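Local coordinates for 3-oxosteroid 1-dehydrogenase (Sterolibacterium denitrificans, PDB 7P18), which probably uses FAD to introduce a C1-C2 double bond into 3-oxosteroids, passing the electrons to an acceptor, at residues Gly160-Thr165 with Gly188-Asp193; Gly272-Gln277 with Ala291-Pro296; Ile347-Lys352 with Ala435-Ser440. All blocks are in the same frame, centred on the assembly; numbering follows the deposited sequence.

Contact 1: residues Gly160-Thr165 with Gly188-Asp193; sequences GKASMT and GRYYLD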
ATOM      1  N   GLY A 160      11.109  -2.007  16.748  1.00 53.24           N
ATOM      2  CA  GLY A 160       9.815  -2.713  16.834  1.00 49.55           C
ATOM      3  C   GLY A 160       8.916  -2.215  17.950  1.00 46.12           C
ATOM      4  O   GLY A 160       8.054  -2.987  18.385  1.00 52.27           O
ATOM      5  N   LYS A 161       9.067  -0.969  18.392  1.00 42.55           N
ATOM      6  CA  LYS A 161       8.331  -0.411  19.556  1.00 45.65           C
ATOM      7  C   LYS A 161       7.650   0.917  19.185  1.00 44.96           C
ATOM      8  O   LYS A 161       6.418   1.027  19.345  1.00 44.48           O
ATOM      9  CB  LYS A 161       9.278  -0.188  20.742  1.00 52.20           C
ATOM     10  CG  LYS A 161      10.016  -1.433  21.230  1.00 61.89           C
ATOM     11  CD  LYS A 161      10.408  -1.398  22.697  1.00 67.54           C
ATOM     12  CE  LYS A 161      11.645  -2.222  23.006  1.00 74.43           C
ATOM     13  NZ  LYS A 161      11.540  -3.607  22.490  1.00 77.63           N
ATOM     14  N   ALA A 162       8.446   1.899  18.749  1.00 43.94           N
ATOM     15  CA  ALA A 162       8.086   3.334  18.741  1.00 42.57           C
ATOM     16  C   ALA A 162       7.567   3.736  17.355  1.00 33.92           C
ATOM     17  O   ALA A 162       8.242   3.464  16.353  1.00 35.67           O
ATOM     18  CB  ALA A 162       9.274   4.167  19.147  1.00 43.91           C
ATOM     19  N   SER A 163       6.380   4.333  17.327  1.00 38.14           N
ATOM     20  CA  SER A 163       5.727   4.803  16.069  1.00 34.93           C
ATOM     21  C   SER A 163       6.540   5.982  15.522  1.00 34.67           C
ATOM     22  O   SER A 163       6.958   6.837  16.349  1.00 35.75           O
ATOM     23  CB  SER A 163       4.320   5.165  16.321  1.00 32.13           C
ATOM     24  OG  SER A 163       3.562   3.999  16.635  1.00 36.64           O
ATOM     25  N   MET A 164       6.766   6.023  14.199  1.00 34.88           N
ATOM     26  CA  MET A 164       7.318   7.223  13.507  1.00 33.40           C
ATOM     27  C   MET A 164       6.500   7.555  12.253  1.00 35.99           C
ATOM     28  O   MET A 164       5.867   6.646  11.679  1.00 31.51           O
ATOM     29  CB  MET A 164       8.759   6.973  13.079  1.00 34.56           C
ATOM     30  CG  MET A 164       9.681   6.612  14.264  1.00 43.62           C
ATOM     31  SD  MET A 164      11.332   6.169  13.699  1.00 49.67           S
ATOM     32  CE  MET A 164      10.988   4.996  12.367  1.00 53.81           C
ATOM     33  N   THR A 165       6.548   8.822  11.832  1.00 34.10           N
ATOM     34  CA  THR A 165       6.073   9.285  10.509  1.00 30.21           C
ATOM     35  C   THR A 165       7.123   8.872   9.500  1.00 32.10           C
ATOM     36  O   THR A 165       8.281   8.635   9.908  1.00 36.35           O
ATOM     37  CB  THR A 165       5.878  10.804  10.487  1.00 30.71           C
ATOM     38  OG1 THR A 165       7.154  11.419  10.706  1.00 29.70           O
ATOM     39  CG2 THR A 165       4.885  11.248  11.535  1.00 33.07           C
ATOM     40  N   GLY A 188      12.745   7.799  23.479  1.00 54.23           N
ATOM     41  CA  GLY A 188      12.517   8.688  24.629  1.00 55.48           C
ATOM     42  C   GLY A 188      11.049   8.834  24.956  1.00 56.00           C
ATOM     43  O   GLY A 188      10.658   8.435  26.075  1.00 55.92           O
ATOM     44  N   ARG A 189      10.256   9.376  24.022  1.00 53.57           N
ATOM     45  CA  ARG A 189       8.799   9.647  24.202  1.00 51.07           C
ATOM     46  C   ARG A 189       8.114   8.371  24.721  1.00 47.68           C
ATOM     47  O   ARG A 189       7.279   8.481  25.632  1.00 51.01           O
ATOM     48  CB  ARG A 189       8.182  10.083  22.862  1.00 52.08           C
ATOM     49  CG  ARG A 189       6.744  10.575  22.939  1.00 54.51           C
ATOM     50  CD  ARG A 189       6.080  10.623  21.571  1.00 55.99           C
ATOM     51  NE  ARG A 189       5.979   9.279  21.004  1.00 55.33           N
ATOM     52  CZ  ARG A 189       6.542   8.880  19.868  1.00 54.40           C
ATOM     53  NH1 ARG A 189       7.226   9.736  19.119  1.00 60.02           N
ATOM     54  NH2 ARG A 189       6.396   7.626  19.468  1.00 46.12           N
ATOM     55  N   TYR A 190       8.465   7.225  24.122  1.00 43.96           N
ATOM     56  CA  TYR A 190       7.860   5.877  24.336  1.00 51.20           C
ATOM     57  C   TYR A 190       8.053   5.439  25.804  1.00 48.65           C
ATOM     58  O   TYR A 190       7.059   5.110  26.499  1.00 49.57           O
ATOM     59  CB  TYR A 190       8.484   4.880  23.351  1.00 50.18           C
ATOM     60  CG  TYR A 190       8.059   3.442  23.530  1.00 60.81           C
ATOM     61  CD1 TYR A 190       8.660   2.629  24.480  1.00 65.21           C
ATOM     62  CD2 TYR A 190       7.054   2.889  22.750  1.00 63.08           C
ATOM     63  CE1 TYR A 190       8.259   1.315  24.663  1.00 58.92           C
ATOM     64  CE2 TYR A 190       6.652   1.572  22.912  1.00 65.02           C
ATOM     65  CZ  TYR A 190       7.253   0.786  23.880  1.00 64.05           C
ATOM     66  OH  TYR A 190       6.867  -0.507  24.050  1.00 62.39           O
ATOM     67  N   TYR A 191       9.297   5.463  26.278  1.00 53.18           N
ATOM     68  CA  TYR A 191       9.664   4.984  27.638  1.00 52.33           C
ATOM     69  C   TYR A 191       9.115   5.951  28.687  1.00 53.52           C
ATOM     70  O   TYR A 191       8.668   5.471  29.732  1.00 68.75           O
ATOM     71  CB  TYR A 191      11.156   4.695  27.706  1.00 45.64           C
ATOM     72  CG  TYR A 191      11.523   3.414  26.995  1.00 47.22           C
ATOM     73  CD1 TYR A 191      11.088   2.189  27.475  1.00 47.20           C
ATOM     74  CD2 TYR A 191      12.317   3.413  25.864  1.00 38.60           C
ATOM     75  CE1 TYR A 191      11.403   0.999  26.835  1.00 45.07           C
ATOM     76  CE2 TYR A 191      12.641   2.234  25.205  1.00 42.84           C
ATOM     77  CZ  TYR A 191      12.188   1.018  25.697  1.00 49.53           C
ATOM     78  OH  TYR A 191      12.517  -0.161  25.081  1.00 52.84           O
ATOM     79  N   LEU A 192       9.049   7.248  28.402  1.00 55.46           N
ATOM     80  CA  LEU A 192       8.605   8.258  29.397  1.00 58.51           C
ATOM     81  C   LEU A 192       7.079   8.411  29.366  1.00 60.61           C
ATOM     82  O   LEU A 192       6.552   9.300  30.080  1.00 56.99           O
ATOM     83  CB  LEU A 192       9.341   9.568  29.112  1.00 58.48           C
ATOM     84  CG  LEU A 192      10.845   9.398  28.858  1.00 68.20           C
ATOM     85  CD1 LEU A 192      11.565  10.737  28.928  1.00 66.99           C
ATOM     86  CD2 LEU A 192      11.483   8.399  29.821  1.00 69.03           C
ATOM     87  N   ASP A 193       6.380   7.561  28.605  1.00 59.49           N
ATOM     88  CA  ASP A 193       4.901   7.621  28.446  1.00 62.47           C
ATOM     89  C   ASP A 193       4.286   6.792  29.577  1.00 70.69           C
ATOM     90  O   ASP A 193       3.631   5.772  29.283  1.00 59.78           O
ATOM     91  CB  ASP A 193       4.494   7.121  27.053  1.00 66.98           C
ATOM     92  CG  ASP A 193       3.108   7.555  26.611  1.00 63.48           C
ATOM     93  OD1 ASP A 193       2.542   8.449  27.267  1.00 57.56           O
ATOM     94  OD2 ASP A 193       2.601   6.985  25.611  1.00 61.26           O
TER
HETATM   95  O   HOH W   1       8.380   9.201  16.286  1.00 49.30           O
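K161 lays its aliphatic chain across two tyrosines at the end of helix 179-191. Its CB sits over one face of the Y190 ring, 4.1 Å from the ring centroid and displaced toward the rim, a CH-pi contact of the CB methylene with the ring. Y190 swings its ring toward 160-165 by setting CG opposite the backbone N (chi1 175°), and crosses K161 at about a right angle. Beyond it, K161 CE reaches 3.1 Å from Y191 OH. Apolar packing is slight: A162 CB meets Y190 CB at 4.3 Å, and the small alanine lets the helix come near.

R189 carries the polar part, since its guanidinium can serve S163 O, a water and D203 together. NH2 donates to S163 O over 3.3 Å, in the carbonyl plane on a lone pair, with 157° at the hydrogen. The water, 2.8 Å from S163 O, joins that oxygen to R189 NH1. D203 forms a salt bridge with the same NH2 and accepts from S163 N; Y190 OH bonds to R201 O.

K161 and A162 form a classic bulge opposite L158, in the hairpin of strands 157-158 and 162-163; helix 179-191 packs on its second strand, and S163 OG reaches K205.

Contact 2: residues Gly272-Gln277 with Ala291-Pro296; sequences GFERNQ and AWSATP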
ATOM      1  N   GLY A 272      -9.647  -6.101  -2.185  1.00 19.24           N
ATOM      2  CA  GLY A 272      -9.494  -6.878  -3.405  1.00 20.47           C
ATOM      3  C   GLY A 272      -9.704  -8.375  -3.192  1.00 18.86           C
ATOM      4  O   GLY A 272     -10.511  -8.771  -2.326  1.00 23.13           O
ATOM      5  N   PHE A 273      -8.964  -9.167  -3.948  1.00 21.94           N
ATOM      6  CA  PHE A 273      -9.112 -10.653  -3.929  1.00 20.13           C
ATOM      7  C   PHE A 273      -7.735 -11.315  -3.791  1.00 21.73           C
ATOM      8  O   PHE A 273      -7.642 -12.515  -4.101  1.00 23.68           O
ATOM      9  CB  PHE A 273      -9.874 -11.096  -5.187  1.00 21.03           C
ATOM     10  CG  PHE A 273      -9.223 -10.852  -6.518  1.00 20.65           C
ATOM     11  CD1 PHE A 273      -8.367 -11.771  -7.083  1.00 21.50           C
ATOM     12  CD2 PHE A 273      -9.530  -9.725  -7.260  1.00 21.76           C
ATOM     13  CE1 PHE A 273      -7.828 -11.575  -8.330  1.00 21.30           C
ATOM     14  CE2 PHE A 273      -8.975  -9.532  -8.510  1.00 19.72           C
ATOM     15  CZ  PHE A 273      -8.117 -10.441  -9.040  1.00 20.39           C
ATOM     16  N   GLU A 274      -6.720 -10.596  -3.288  1.00 20.25           N
ATOM     17  CA  GLU A 274      -5.312 -11.095  -3.210  1.00 19.71           C
ATOM     18  C   GLU A 274      -5.238 -12.381  -2.358  1.00 22.02           C
ATOM     19  O   GLU A 274      -4.319 -13.164  -2.612  1.00 21.83           O
ATOM     20  CB  GLU A 274      -4.311 -10.053  -2.688  1.00 20.31           C
ATOM     21  CG  GLU A 274      -4.612  -9.489  -1.314  1.00 21.41           C
ATOM     22  CD  GLU A 274      -5.620  -8.349  -1.196  1.00 19.35           C
ATOM     23  OE1 GLU A 274      -6.233  -7.998  -2.247  1.00 19.56           O
ATOM     24  OE2 GLU A 274      -5.804  -7.843  -0.068  1.00 21.84           O
ATOM     25  N   ARG A 275      -6.136 -12.557  -1.382  1.00 21.36           N
ATOM     26  CA  ARG A 275      -6.136 -13.737  -0.473  1.00 22.33           C
ATOM     27  C   ARG A 275      -7.008 -14.888  -0.998  1.00 24.76           C
ATOM     28  O   ARG A 275      -7.098 -15.915  -0.297  1.00 24.83           O
ATOM     29  CB  ARG A 275      -6.535 -13.304   0.926  1.00 22.22           C
ATOM     30  CG  ARG A 275      -5.470 -12.488   1.638  1.00 22.93           C
ATOM     31  CD  ARG A 275      -4.276 -13.303   2.103  1.00 24.17           C
ATOM     32  NE  ARG A 275      -3.101 -12.509   2.515  1.00 23.40           N
ATOM     33  CZ  ARG A 275      -1.874 -13.007   2.693  1.00 22.70           C
ATOM     34  NH1 ARG A 275      -1.660 -14.304   2.514  1.00 23.54           N
ATOM     35  NH2 ARG A 275      -0.858 -12.217   3.012  1.00 24.32           N
ATOM     36  N   ASN A 276      -7.532 -14.798  -2.222  1.00 23.70           N
ATOM     37  CA  ASN A 276      -8.377 -15.865  -2.824  1.00 25.84           C
ATOM     38  C   ASN A 276      -7.586 -16.511  -3.950  1.00 22.90           C
ATOM     39  O   ASN A 276      -7.479 -15.945  -5.062  1.00 22.39           O
ATOM     40  CB  ASN A 276      -9.752 -15.307  -3.234  1.00 25.60           C
ATOM     41  CG  ASN A 276     -10.673 -16.359  -3.823  1.00 27.79           C
ATOM     42  OD1 ASN A 276     -10.205 -17.293  -4.458  1.00 27.10           O
ATOM     43  ND2 ASN A 276     -11.976 -16.157  -3.719  1.00 24.88           N
ATOM     44  N   GLN A 277      -6.979 -17.684  -3.673  1.00 23.86           N
ATOM     45  CA  GLN A 277      -6.068 -18.336  -4.645  1.00 21.83           C
ATOM     46  C   GLN A 277      -6.849 -18.693  -5.914  1.00 22.30           C
ATOM     47  O   GLN A 277      -6.286 -18.615  -7.020  1.00 20.35           O
ATOM     48  CB  GLN A 277      -5.390 -19.563  -4.001  1.00 23.06           C
ATOM     49  CG  GLN A 277      -4.458 -20.272  -4.948  1.00 22.28           C
ATOM     50  CD  GLN A 277      -3.201 -19.484  -5.148  1.00 21.52           C
ATOM     51  OE1 GLN A 277      -2.779 -18.766  -4.251  1.00 23.48           O
ATOM     52  NE2 GLN A 277      -2.579 -19.690  -6.283  1.00 23.25           N
ATOM     53  N   ALA A 291       0.237 -16.625  -0.696  1.00 23.11           N
ATOM     54  CA  ALA A 291       1.224 -16.609   0.409  1.00 23.60           C
ATOM     55  C   ALA A 291       2.227 -15.468   0.197  1.00 20.57           C
ATOM     56  O   ALA A 291       2.839 -15.054   1.162  1.00 23.57           O
ATOM     57  CB  ALA A 291       1.969 -17.944   0.468  1.00 26.73           C
ATOM     58  N   TRP A 292       2.425 -15.016  -1.043  1.00 22.43           N
ATOM     59  CA  TRP A 292       3.443 -13.978  -1.342  1.00 23.25           C
ATOM     60  C   TRP A 292       2.914 -12.580  -0.984  1.00 24.33           C
ATOM     61  O   TRP A 292       3.728 -11.623  -0.998  1.00 21.73           O
ATOM     62  CB  TRP A 292       3.859 -14.039  -2.792  1.00 23.51           C
ATOM     63  CG  TRP A 292       4.433 -15.348  -3.211  1.00 23.47           C
ATOM     64  CD1 TRP A 292       4.933 -16.329  -2.406  1.00 24.24           C
ATOM     65  CD2 TRP A 292       4.509 -15.826  -4.550  1.00 22.56           C
ATOM     66  NE1 TRP A 292       5.329 -17.380  -3.168  1.00 23.28           N
ATOM     67  CE2 TRP A 292       5.068 -17.127  -4.474  1.00 22.40           C
ATOM     68  CE3 TRP A 292       4.121 -15.333  -5.805  1.00 23.01           C
ATOM     69  CZ2 TRP A 292       5.303 -17.881  -5.604  1.00 22.58           C
ATOM     70  CZ3 TRP A 292       4.388 -16.082  -6.923  1.00 25.65           C
ATOM     71  CH2 TRP A 292       4.956 -17.337  -6.825  1.00 24.12           C
ATOM     72  N   SER A 293       1.631 -12.454  -0.662  1.00 22.62           N
ATOM     73  CA  SER A 293       1.003 -11.150  -0.377  1.00 21.25           C
ATOM     74  C   SER A 293       1.541 -10.586   0.935  1.00 23.07           C
ATOM     75  O   SER A 293       1.857 -11.371   1.835  1.00 20.80           O
ATOM     76  CB  SER A 293      -0.506 -11.256  -0.374  1.00 20.86           C
ATOM     77  OG  SER A 293      -1.106  -9.949  -0.282  1.00 21.28           O
ATOM     78  N   ALA A 294       1.560  -9.245   1.037  1.00 20.85           N
ATOM     79  CA  ALA A 294       1.926  -8.462   2.232  1.00 21.67           C
ATOM     80  C   ALA A 294       0.675  -8.040   3.006  1.00 21.77           C
ATOM     81  O   ALA A 294       0.812  -7.387   4.007  1.00 22.90           O
ATOM     82  CB  ALA A 294       2.726  -7.255   1.797  1.00 22.89           C
ATOM     83  N   THR A 295      -0.517  -8.433   2.566  1.00 20.75           N
ATOM     84  CA  THR A 295      -1.794  -7.953   3.126  1.00 20.53           C
ATOM     85  C   THR A 295      -2.217  -8.794   4.319  1.00 24.16           C
ATOM     86  O   THR A 295      -1.727  -9.925   4.513  1.00 24.30           O
ATOM     87  CB  THR A 295      -2.911  -8.018   2.084  1.00 20.48           C
ATOM     88  OG1 THR A 295      -3.043  -9.388   1.652  1.00 20.82           O
ATOM     89  CG2 THR A 295      -2.613  -7.125   0.892  1.00 19.23           C
ATOM     90  N   PRO A 296      -3.192  -8.299   5.098  1.00 24.20           N
ATOM     91  CA  PRO A 296      -3.884  -9.141   6.067  1.00 23.81           C
ATOM     92  C   PRO A 296      -4.677 -10.268   5.396  1.00 22.52           C
ATOM     93  O   PRO A 296      -4.689 -10.423   4.179  1.00 22.74           O
ATOM     94  CB  PRO A 296      -4.787  -8.163   6.832  1.00 24.73           C
ATOM     95  CG  PRO A 296      -4.149  -6.806   6.596  1.00 24.95           C
ATOM     96  CD  PRO A 296      -3.592  -6.894   5.200  1.00 25.20           C
TER
HETATM   97  O   HOH W   2      -6.240  -9.023   2.347  1.00 20.56           O
HETATM   98  O   HOH W   3       1.156 -14.361   3.159  1.00 25.49           O
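R275 and T295 meet because each side chain turns early: R275 sets CG anti to its carbonyl carbon (chi1 -71°) and bends again at chi2, which brings the guanidinium to the carbonyls of T295 and P296, while T295 holds OG1 between its own N and carbonyl carbon (chi1 59°), toward R275. NH2 of R275 donates to T295 O at 2.9 Å, with the acceptor tilted 26° from the guanidinium plane; a weak bond joins NE to P296 O at 3.1 Å. S293 CB covers one face of the group, 3.5 Å above its plane, and at the edge a water accepts from NH1 and lies 2.7 Å from A291 O. A long side chain with several N-H groups suits this row of carbonyls. Were R275 replaced by an alanine, T295 O and P296 O would probably lose these donors and S293 CB its cover.

Two turns shape the site: a type I beta turn, F273 to N276, and an ST turn in which T295 N donates to S293 OG at 3.3 Å; that OG is also hydrogen-bonded to D495 OD1. The first follows strand 265-268 of the parallel sheet, the second helix 277-283, within the Rossmann-type FAD-binding fold, and A294 touches the flavin cofactor.

E274 folds back beside T295, its CG 3.4 Å from T295 OG1. Its OE2 takes a 2.7 Å bond from a water that also donates to P296 O, and another from N299, an FAD-binding residue.

Contact 3: residues Ile347-Lys352 with Ala435-Ser440; sequences IVVNGK and AGLKQS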
ATOM      1  N   ILE A 347      22.006  -6.093  -5.620  1.00 24.91           N
ATOM      2  CA  ILE A 347      21.557  -6.334  -7.019  1.00 23.71           C
ATOM      3  C   ILE A 347      20.465  -7.394  -7.005  1.00 24.93           C
ATOM      4  O   ILE A 347      20.445  -8.211  -6.082  1.00 22.94           O
ATOM      5  CB  ILE A 347      22.712  -6.705  -7.966  1.00 25.39           C
ATOM      6  CG1 ILE A 347      23.496  -7.944  -7.535  1.00 24.81           C
ATOM      7  CG2 ILE A 347      23.624  -5.506  -8.182  1.00 25.84           C
ATOM      8  CD1 ILE A 347      24.354  -8.484  -8.671  1.00 26.75           C
ATOM      9  N   VAL A 348      19.600  -7.350  -8.014  1.00 21.60           N
ATOM     10  CA  VAL A 348      18.560  -8.392  -8.215  1.00 22.96           C
ATOM     11  C   VAL A 348      18.915  -9.169  -9.457  1.00 22.17           C
ATOM     12  O   VAL A 348      19.125  -8.561 -10.502  1.00 24.05           O
ATOM     13  CB  VAL A 348      17.162  -7.743  -8.288  1.00 21.84           C
ATOM     14  CG1 VAL A 348      16.109  -8.735  -8.757  1.00 24.05           C
ATOM     15  CG2 VAL A 348      16.833  -7.159  -6.915  1.00 22.28           C
ATOM     16  N   VAL A 349      18.901 -10.502  -9.348  1.00 24.18           N
ATOM     17  CA  VAL A 349      19.221 -11.396 -10.484  1.00 22.98           C
ATOM     18  C   VAL A 349      18.149 -12.472 -10.608  1.00 21.91           C
ATOM     19  O   VAL A 349      17.480 -12.797  -9.604  1.00 22.42           O
ATOM     20  CB  VAL A 349      20.620 -12.031 -10.333  1.00 23.99           C
ATOM     21  CG1 VAL A 349      21.689 -10.945 -10.322  1.00 25.44           C
ATOM     22  CG2 VAL A 349      20.689 -12.932  -9.097  1.00 24.63           C
ATOM     23  N   ASN A 350      18.032 -12.982 -11.830  1.00 24.16           N
ATOM     24  CA  ASN A 350      17.257 -14.205 -12.179  1.00 25.93           C
ATOM     25  C   ASN A 350      18.152 -15.429 -11.959  1.00 28.42           C
ATOM     26  O   ASN A 350      19.265 -15.280 -11.415  1.00 28.40           O
ATOM     27  CB  ASN A 350      16.687 -14.127 -13.604  1.00 26.84           C
ATOM     28  CG  ASN A 350      17.734 -14.013 -14.689  1.00 27.59           C
ATOM     29  OD1 ASN A 350      18.896 -14.349 -14.478  1.00 28.29           O
ATOM     30  ND2 ASN A 350      17.340 -13.585 -15.875  1.00 25.04           N
ATOM     31  N   GLY A 351      17.668 -16.616 -12.323  1.00 29.73           N
ATOM     32  CA  GLY A 351      18.378 -17.884 -12.085  1.00 31.71           C
ATOM     33  C   GLY A 351      19.623 -18.011 -12.945  1.00 30.33           C
ATOM     34  O   GLY A 351      20.496 -18.825 -12.594  1.00 30.90           O
ATOM     35  N   LYS A 352      19.712 -17.245 -14.025  1.00 29.04           N
ATOM     36  CA  LYS A 352      20.921 -17.152 -14.886  1.00 31.39           C
ATOM     37  C   LYS A 352      21.944 -16.179 -14.287  1.00 31.44           C
ATOM     38  O   LYS A 352      22.958 -15.924 -14.956  1.00 32.19           O
ATOM     39  CB  LYS A 352      20.487 -16.732 -16.288  1.00 34.83           C
ATOM     40  CG  LYS A 352      19.639 -17.781 -16.993  1.00 43.94           C
ATOM     41  CD  LYS A 352      19.047 -17.298 -18.307  1.00 50.46           C
ATOM     42  CE  LYS A 352      18.543 -18.434 -19.170  1.00 54.52           C
ATOM     43  NZ  LYS A 352      18.113 -17.938 -20.497  1.00 59.40           N
ATOM     44  N   ALA A 435      28.642 -18.189 -12.786  1.00 35.20           N
ATOM     45  CA  ALA A 435      29.371 -17.372 -13.786  1.00 36.98           C
ATOM     46  C   ALA A 435      28.566 -16.102 -14.088  1.00 36.98           C
ATOM     47  O   ALA A 435      29.191 -15.006 -14.183  1.00 35.52           O
ATOM     48  CB  ALA A 435      29.657 -18.151 -15.051  1.00 39.74           C
ATOM     49  N   GLY A 436      27.235 -16.215 -14.237  1.00 34.77           N
ATOM     50  CA  GLY A 436      26.357 -15.036 -14.435  1.00 32.24           C
ATOM     51  C   GLY A 436      26.445 -14.078 -13.251  1.00 28.32           C
ATOM     52  O   GLY A 436      26.658 -12.843 -13.433  1.00 30.82           O
ATOM     53  N   LEU A 437      26.286 -14.602 -12.040  1.00 27.78           N
ATOM     54  CA  LEU A 437      26.300 -13.743 -10.828  1.00 31.05           C
ATOM     55  C   LEU A 437      27.657 -13.044 -10.731  1.00 32.27           C
ATOM     56  O   LEU A 437      27.689 -11.828 -10.404  1.00 30.68           O
ATOM     57  CB  LEU A 437      26.006 -14.569  -9.581  1.00 28.56           C
ATOM     58  CG  LEU A 437      26.126 -13.808  -8.260  1.00 31.02           C
ATOM     59  CD1 LEU A 437      25.206 -12.600  -8.243  1.00 30.94           C
ATOM     60  CD2 LEU A 437      25.780 -14.668  -7.078  1.00 31.53           C
ATOM     61  N   LYS A 438      28.747 -13.759 -11.006  1.00 34.51           N
ATOM     62  CA  LYS A 438      30.110 -13.154 -10.961  1.00 34.18           C
ATOM     63  C   LYS A 438      30.173 -11.998 -11.964  1.00 32.47           C
ATOM     64  O   LYS A 438      30.677 -10.913 -11.600  1.00 35.20           O
ATOM     65  CB  LYS A 438      31.178 -14.219 -11.236  1.00 37.48           C
ATOM     66  CG  LYS A 438      32.623 -13.730 -11.264  1.00 44.71           C
ATOM     67  CD  LYS A 438      33.608 -14.940 -11.229  1.00 51.38           C
ATOM     68  CE  LYS A 438      35.065 -14.588 -10.999  1.00 59.20           C
ATOM     69  NZ  LYS A 438      35.653 -13.914 -12.182  1.00 66.11           N
ATOM     70  N   GLN A 439      29.671 -12.208 -13.168  1.00 32.06           N
ATOM     71  CA  GLN A 439      29.640 -11.161 -14.223  1.00 35.49           C
ATOM     72  C   GLN A 439      28.823  -9.952 -13.727  1.00 36.47           C
ATOM     73  O   GLN A 439      29.311  -8.800 -13.850  1.00 33.84           O
ATOM     74  CB  GLN A 439      29.106 -11.742 -15.533  1.00 40.26           C
ATOM     75  CG  GLN A 439      29.012 -10.704 -16.647  1.00 49.71           C
ATOM     76  CD  GLN A 439      30.373 -10.281 -17.167  1.00 60.00           C
ATOM     77  OE1 GLN A 439      31.009 -11.012 -17.926  1.00 82.32           O
ATOM     78  NE2 GLN A 439      30.846  -9.106 -16.754  1.00 64.40           N
ATOM     79  N   SER A 440      27.662 -10.187 -13.106  1.00 33.52           N
ATOM     80  CA  SER A 440      26.762  -9.106 -12.620  1.00 30.77           C
ATOM     81  C   SER A 440      27.450  -8.309 -11.515  1.00 28.95           C
ATOM     82  O   SER A 440      27.331  -7.050 -11.523  1.00 29.73           O
ATOM     83  CB  SER A 440      25.424  -9.673 -12.194  1.00 28.22           C
ATOM     84  OG  SER A 440      24.816 -10.234 -13.340  1.00 28.17           O
TER
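I347 reaches from its strand to helix 434-450 with a single methyl. CB points toward the helix. From it CG1 leaves in the position between the backbone N and the carbonyl carbon (chi1 58°), and an extended chi2 carries the chain on, whereas CG2 branches off without meeting 435-440. Neither CB nor CG1 touches the helix, and the work falls to CD1. That methyl packs 3.9 Å from S440 CB and 4.2 Å from L437 CD1, bridging two residues on neighbouring turns of the helix. Isoleucine suits the place because its CG1-CD1 branch carries the methyl to the helix.

Two residues on, V349 presents the same face of the strand, and its CG1 lies 4.4 Å from both L437 CD1 and S440 CB. L437 thus sends one methyl to both strand residues. S440 contributes its carbon here, while its hydroxyl bonds to G353 O, so a small residue fits beside the methyls and its polar end is satisfied.

Where the strand has ended, backbone meets backbone. G436 CA comes 3.6 Å from K352 O in a nearly straight CA-H...O contact, 177° at the hydrogen; a side chain at G436 would run into that oxygen. The strand and helix segments run roughly antiparallel at 152°, their axes 10.2 Å apart.

I347 and V349 pair with strand 383-387 of the antiparallel sheet, whose I386 also touches L437. Across these two segments, then, the contact rests on apolar packing and one weak C-H...O interaction, with the S440-G353 bond beside them.

Following the chain from the N terminus, the three contacts open and close in series; none nests in or crosses another. Contact 1 closes a mainly helical excursion of 22 residues, tying the hairpin strand 162-163 to the end of helix 179-191. Contact 2 closes a shorter one around helix 277-283, joining the loop after the parallel-sheet strand 265-268 to the loop leading to helix 302-309, beside the cofactor. Contact 3 spans 82 residues and brings helix 434-450 onto strand 347-349 of the antiparallel sheet. The centres of contacts 1 and 3 lie about 41 Å apart, with contact 2 about 30 Å and 29 Å from them, so the three lie in separate regions of the fold.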